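Local coordinates for vacuolar protein sorting-associated protein 54 (Mus musculus, PDB 3N1E) that probably acts as a subunit of the GARP complex, which serves retrograde transport from early and late endosomes to the trans-Golgi network, at residues A[28-40]-A[53-65]. Sequence-based numbering, arbitrary orientation.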
loop_
_atom_site.group_PDB
_atom_site.type_symbol
_atom_site.label_atom_id
_atom_site.label_comp_id
_atom_site.label_asym_id
_atom_site.label_seq_id
_atom_site.Cartn_x
_atom_site.Cartn_y
_atom_site.Cartn_z
ATOM N N LEU A 28 2.764 -8.234 -8.046
ATOM C CA LEU A 28 1.683 -7.380 -7.606
ATOM C C LEU A 28 2.160 -6.001 -7.119
ATOM O O LEU A 28 1.562 -4.990 -7.459
ATOM C CB LEU A 28 0.863 -8.092 -6.527
ATOM C CG LEU A 28 -0.469 -7.494 -6.085
ATOM C CD1 LEU A 28 -1.387 -7.070 -7.232
ATOM C CD2 LEU A 28 -1.154 -8.577 -5.250
ATOM N N VAL A 29 3.242 -5.955 -6.348
ATOM C CA VAL A 29 3.839 -4.672 -5.952
ATOM C C VAL A 29 4.277 -3.891 -7.179
ATOM O O VAL A 29 4.099 -2.676 -7.242
ATOM C CB VAL A 29 5.025 -4.880 -4.966
ATOM C CG1 VAL A 29 5.837 -3.577 -4.708
ATOM C CG2 VAL A 29 4.502 -5.448 -3.639
ATOM N N ALA A 30 4.780 -4.588 -8.192
ATOM C CA ALA A 30 5.266 -3.867 -9.358
ATOM C C ALA A 30 4.091 -3.238 -10.122
ATOM O O ALA A 30 4.166 -2.092 -10.611
ATOM C CB ALA A 30 6.134 -4.808 -10.264
ATOM N N ILE A 31 2.985 -3.976 -10.213
ATOM C CA ILE A 31 1.784 -3.448 -10.818
ATOM C C ILE A 31 1.303 -2.209 -10.078
ATOM O O ILE A 31 0.972 -1.195 -10.700
ATOM C CB ILE A 31 0.697 -4.550 -10.884
ATOM C CG1 ILE A 31 1.104 -5.602 -11.933
ATOM C CG2 ILE A 31 -0.670 -3.963 -11.154
ATOM C CD1 ILE A 31 0.402 -6.965 -11.807
ATOM N N MET A 32 1.261 -2.276 -8.747
ATOM C CA MET A 32 0.764 -1.115 -8.019
ATOM C C MET A 32 1.743 0.057 -8.088
ATOM O O MET A 32 1.332 1.215 -8.188
ATOM C CB MET A 32 0.430 -1.452 -6.565
ATOM C CG MET A 32 -0.621 -2.531 -6.395
ATOM S SD MET A 32 -2.223 -2.098 -7.105
ATOM C CE MET A 32 -2.745 -0.794 -6.022
ATOM N N ASP A 33 3.040 -0.244 -8.035
ATOM C CA ASP A 33 4.068 0.795 -8.174
ATOM C C ASP A 33 3.902 1.595 -9.478
ATOM O O ASP A 33 4.002 2.827 -9.472
ATOM C CB ASP A 33 5.466 0.183 -8.069
ATOM C CG ASP A 33 6.551 1.205 -8.263
ATOM O OD1 ASP A 33 6.761 1.993 -7.313
ATOM O OD2 ASP A 33 7.154 1.226 -9.367
ATOM N N SER A 34 3.612 0.897 -10.590
ATOM C CA SER A 34 3.409 1.575 -11.861
ATOM C C SER A 34 2.148 2.444 -11.864
ATOM O O SER A 34 2.161 3.567 -12.381
ATOM C CB SER A 34 3.429 0.561 -13.012
ATOM O OG SER A 34 4.688 -0.076 -13.074
ATOM N N LEU A 35 1.070 1.958 -11.244
ATOM C CA LEU A 35 -0.145 2.762 -11.052
ATOM C C LEU A 35 0.119 4.034 -10.250
ATOM O O LEU A 35 -0.313 5.135 -10.649
ATOM C CB LEU A 35 -1.227 1.912 -10.354
ATOM C CG LEU A 35 -2.523 2.686 -10.074
ATOM C CD1 LEU A 35 -3.329 2.950 -11.374
ATOM C CD2 LEU A 35 -3.341 1.939 -9.023
ATOM N N PHE A 36 0.818 3.889 -9.127
ATOM C CA PHE A 36 1.165 5.046 -8.291
ATOM C C PHE A 36 2.024 6.055 -9.040
ATOM O O PHE A 36 1.817 7.252 -8.897
ATOM C CB PHE A 36 1.856 4.624 -6.995
ATOM C CG PHE A 36 1.035 3.698 -6.129
ATOM C CD1 PHE A 36 -0.356 3.657 -6.226
ATOM C CD2 PHE A 36 1.673 2.893 -5.179
ATOM C CE1 PHE A 36 -1.138 2.780 -5.390
ATOM C CE2 PHE A 36 0.931 2.040 -4.338
ATOM C CZ PHE A 36 -0.477 1.992 -4.434
ATOM N N ASP A 37 2.999 5.577 -9.820
ATOM C CA ASP A 37 3.845 6.488 -10.584
ATOM C C ASP A 37 2.975 7.244 -11.582
ATOM O O ASP A 37 3.076 8.457 -11.689
ATOM C CB ASP A 37 4.981 5.748 -11.311
ATOM C CG ASP A 37 5.724 6.663 -12.319
ATOM O OD1 ASP A 37 6.290 7.682 -11.879
ATOM O OD2 ASP A 37 5.712 6.388 -13.542
ATOM N N LYS A 38 2.096 6.533 -12.283
ATOM C CA LYS A 38 1.254 7.162 -13.305
ATOM C C LYS A 38 0.355 8.219 -12.697
ATOM O O LYS A 38 0.298 9.352 -13.189
ATOM C CB LYS A 38 0.403 6.106 -14.006
ATOM C CG LYS A 38 -0.441 6.672 -15.106
ATOM C CD LYS A 38 -1.366 5.606 -15.664
ATOM C CE LYS A 38 -2.740 6.187 -15.967
ATOM N NZ LYS A 38 -2.656 7.418 -16.792
ATOM N N LEU A 39 -0.308 7.858 -11.597
ATOM C CA LEU A 39 -1.282 8.760 -10.975
ATOM C C LEU A 39 -0.634 9.924 -10.229
ATOM O O LEU A 39 -1.041 11.079 -10.418
ATOM C CB LEU A 39 -2.250 7.983 -10.078
ATOM C CG LEU A 39 -3.195 6.990 -10.775
ATOM C CD1 LEU A 39 -3.955 6.153 -9.751
ATOM C CD2 LEU A 39 -4.157 7.743 -11.723
ATOM N N LEU A 40 0.365 9.627 -9.398
ATOM C CA LEU A 40 0.964 10.653 -8.542
ATOM C C LEU A 40 1.840 11.653 -9.306
ATOM O O LEU A 40 2.027 12.764 -8.836
ATOM C CB LEU A 40 1.714 10.021 -7.372
ATOM C CG LEU A 40 0.722 9.425 -6.369
ATOM C CD1 LEU A 40 1.418 8.475 -5.391
ATOM C CD2 LEU A 40 0.001 10.558 -5.593
ATOM N N CYS A 53 -7.168 11.661 -7.770
ATOM C CA CYS A 53 -5.994 10.806 -7.708
ATOM C C CYS A 53 -6.134 9.835 -6.532
ATOM O O CYS A 53 -5.995 8.615 -6.695
ATOM C CB CYS A 53 -4.717 11.657 -7.527
ATOM S SG CYS A 53 -3.252 10.719 -7.336
ATOM N N PHE A 54 -6.417 10.385 -5.353
ATOM C CA PHE A 54 -6.504 9.546 -4.148
ATOM C C PHE A 54 -7.724 8.637 -4.156
ATOM O O PHE A 54 -7.659 7.503 -3.634
ATOM C CB PHE A 54 -6.460 10.388 -2.873
ATOM C CG PHE A 54 -5.076 10.823 -2.471
ATOM C CD1 PHE A 54 -4.230 11.486 -3.359
ATOM C CD2 PHE A 54 -4.614 10.575 -1.193
ATOM C CE1 PHE A 54 -2.928 11.875 -2.963
ATOM C CE2 PHE A 54 -3.321 10.984 -0.790
ATOM C CZ PHE A 54 -2.504 11.639 -1.683
ATOM N N ARG A 55 -8.838 9.094 -4.759
ATOM C CA ARG A 55 -9.994 8.190 -4.878
ATOM C C ARG A 55 -9.636 6.953 -5.700
ATOM O O ARG A 55 -10.003 5.831 -5.352
ATOM C CB ARG A 55 -11.218 8.890 -5.501
ATOM C CG ARG A 55 -11.782 9.982 -4.629
ATOM C CD ARG A 55 -13.187 10.435 -5.103
ATOM N NE ARG A 55 -13.247 10.879 -6.504
ATOM C CZ ARG A 55 -13.061 12.132 -6.955
ATOM N NH1 ARG A 55 -12.689 13.141 -6.162
ATOM N NH2 ARG A 55 -13.231 12.375 -8.249
ATOM N N ASN A 56 -8.896 7.183 -6.783
ATOM C CA ASN A 56 -8.515 6.090 -7.663
ATOM C C ASN A 56 -7.524 5.154 -7.006
ATOM O O ASN A 56 -7.718 3.938 -7.050
ATOM C CB ASN A 56 -7.977 6.637 -8.976
ATOM C CG ASN A 56 -9.072 7.100 -9.871
ATOM O OD1 ASN A 56 -10.048 6.373 -10.097
ATOM N ND2 ASN A 56 -8.942 8.316 -10.387
ATOM N N ILE A 57 -6.492 5.706 -6.362
ATOM C CA ILE A 57 -5.517 4.904 -5.612
ATOM C C ILE A 57 -6.270 4.034 -4.591
ATOM O O ILE A 57 -6.103 2.809 -4.529
ATOM C CB ILE A 57 -4.490 5.807 -4.888
ATOM C CG1 ILE A 57 -3.528 6.431 -5.914
ATOM C CG2 ILE A 57 -3.700 5.006 -3.813
ATOM C CD1 ILE A 57 -2.679 7.585 -5.379
ATOM N N CYS A 58 -7.133 4.661 -3.810
ATOM C CA CYS A 58 -7.817 3.906 -2.753
ATOM C C CYS A 58 -8.780 2.863 -3.300
ATOM O O CYS A 58 -8.884 1.777 -2.719
ATOM C CB CYS A 58 -8.514 4.843 -1.764
ATOM S SG CYS A 58 -7.290 5.812 -0.824
ATOM N N LYS A 59 -9.468 3.166 -4.408
ATOM C CA LYS A 59 -10.337 2.173 -5.021
ATOM C C LYS A 59 -9.526 0.940 -5.452
ATOM O O LYS A 59 -9.954 -0.190 -5.205
ATOM C CB LYS A 59 -11.098 2.753 -6.222
ATOM C CG LYS A 59 -12.163 1.815 -6.766
ATOM C CD LYS A 59 -13.164 2.531 -7.684
ATOM C CE LYS A 59 -14.540 1.852 -7.580
ATOM N NZ LYS A 59 -15.249 1.594 -8.876
ATOM N N GLN A 60 -8.361 1.158 -6.067
ATOM C CA GLN A 60 -7.541 0.007 -6.522
ATOM C C GLN A 60 -6.939 -0.788 -5.379
ATOM O O GLN A 60 -6.839 -2.013 -5.471
ATOM C CB GLN A 60 -6.499 0.403 -7.577
ATOM C CG GLN A 60 -7.091 1.070 -8.799
ATOM C CD GLN A 60 -8.271 0.318 -9.403
ATOM O OE1 GLN A 60 -8.201 -0.878 -9.618
ATOM N NE2 GLN A 60 -9.372 1.019 -9.615
ATOM N N MET A 61 -6.579 -0.112 -4.287
ATOM C CA MET A 61 -6.084 -0.761 -3.075
ATOM C C MET A 61 -7.172 -1.663 -2.488
ATOM O O MET A 61 -6.917 -2.784 -2.055
ATOM C CB MET A 61 -5.664 0.303 -2.047
ATOM C CG MET A 61 -4.443 1.114 -2.451
ATOM S SD MET A 61 -2.954 0.196 -2.098
ATOM C CE MET A 61 -3.479 -1.390 -2.722
ATOM N N THR A 62 -8.397 -1.151 -2.485
ATOM C CA THR A 62 -9.568 -1.890 -2.018
ATOM C C THR A 62 -9.811 -3.121 -2.885
ATOM O O THR A 62 -10.046 -4.214 -2.386
ATOM C CB THR A 62 -10.815 -0.975 -2.049
ATOM O OG1 THR A 62 -10.662 0.035 -1.046
ATOM C CG2 THR A 62 -12.110 -1.749 -1.812
ATOM N N LYS A 63 -9.763 -2.917 -4.201
ATOM C CA LYS A 63 -10.031 -4.015 -5.124
ATOM C C LYS A 63 -8.939 -5.079 -5.000
ATOM O O LYS A 63 -9.224 -6.276 -5.099
ATOM C CB LYS A 63 -10.130 -3.515 -6.570
ATOM C CG LYS A 63 -11.395 -2.769 -6.892
ATOM C CD LYS A 63 -12.603 -3.682 -7.057
ATOM C CE LYS A 63 -13.804 -2.880 -7.571
ATOM N NZ LYS A 63 -15.084 -3.362 -6.966
ATOM N N MET A 64 -7.703 -4.631 -4.788
ATOM C CA MET A 64 -6.577 -5.555 -4.621
ATOM C C MET A 64 -6.799 -6.406 -3.371
ATOM O O MET A 64 -6.615 -7.629 -3.398
ATOM C CB MET A 64 -5.262 -4.810 -4.482
ATOM C CG MET A 64 -4.094 -5.770 -4.377
ATOM S SD MET A 64 -2.562 -4.917 -4.155
ATOM C CE MET A 64 -2.472 -4.697 -2.388
ATOM N N HIS A 65 -7.245 -5.765 -2.294
ATOM C CA HIS A 65 -7.462 -6.465 -1.034
ATOM C C HIS A 65 -8.564 -7.514 -1.222
ATOM O O HIS A 65 -8.432 -8.653 -0.756
ATOM C CB HIS A 65 -7.856 -5.457 0.049
ATOM C CG HIS A 65 -8.062 -6.060 1.402
ATOM N ND1 HIS A 65 -9.284 -6.553 1.819
ATOM C CD2 HIS A 65 -7.207 -6.251 2.433
ATOM C CE1 HIS A 65 -9.169 -7.022 3.049
ATOM N NE2 HIS A 65 -7.920 -6.850 3.445
#
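F36 turns the rim of its ring to M61, whose SD, in the modelled conformer, lies 3.8 Å from CZ and close to the ring plane, 85° off the ring normal: a Met-aromatic contact of the edge-on kind. Farther round the ring, CE1 meets CG2 of I57 at 3.7 Å. I57 divides its work between its two branches. With CG1 set anti to the carbonyl carbon (chi1 -72°), CG2 takes the place anti to the backbone N and faces the phenylalanine, while CG1 lies 3.9 Å from CD1 of L39, and the terminal CD1 rests against CG and CD2 of L40.

The pairing illustrates how two antiparallel helices (170° between segment axes) can be joined chiefly by apolar surfaces. The segment axes approach to 10.3 Å, and the CA-CA distances shorten along the pair, from 9.0 Å at L28 and M64 to 6.1 Å at L39 and C53. Long, flexible methionines bridge the wider end. M64, extended through its first two torsions and then bent at the third, brings its SD against CG of both L28 and M32, while M32 folds back on itself to bring CE toward M61 as modelled. At the end where the CA atoms are closer, C53 lays its SG against CD2 of L40 at 3.7 Å. Along one flank, CD2 of L35 rides over the aliphatic CB and CG of Q60.

Within this C-terminal domain of Vps54, the two segments belong to consecutive helices, 17-40 and 52-68, linked by a largely non-helical connection. Helix 74-98 packs against F36, M61 and M64, with S87 touching the phenylalanine, whereas F54 and C58 reach helix 107-124, placing this antiparallel pair within an all-helical bundle.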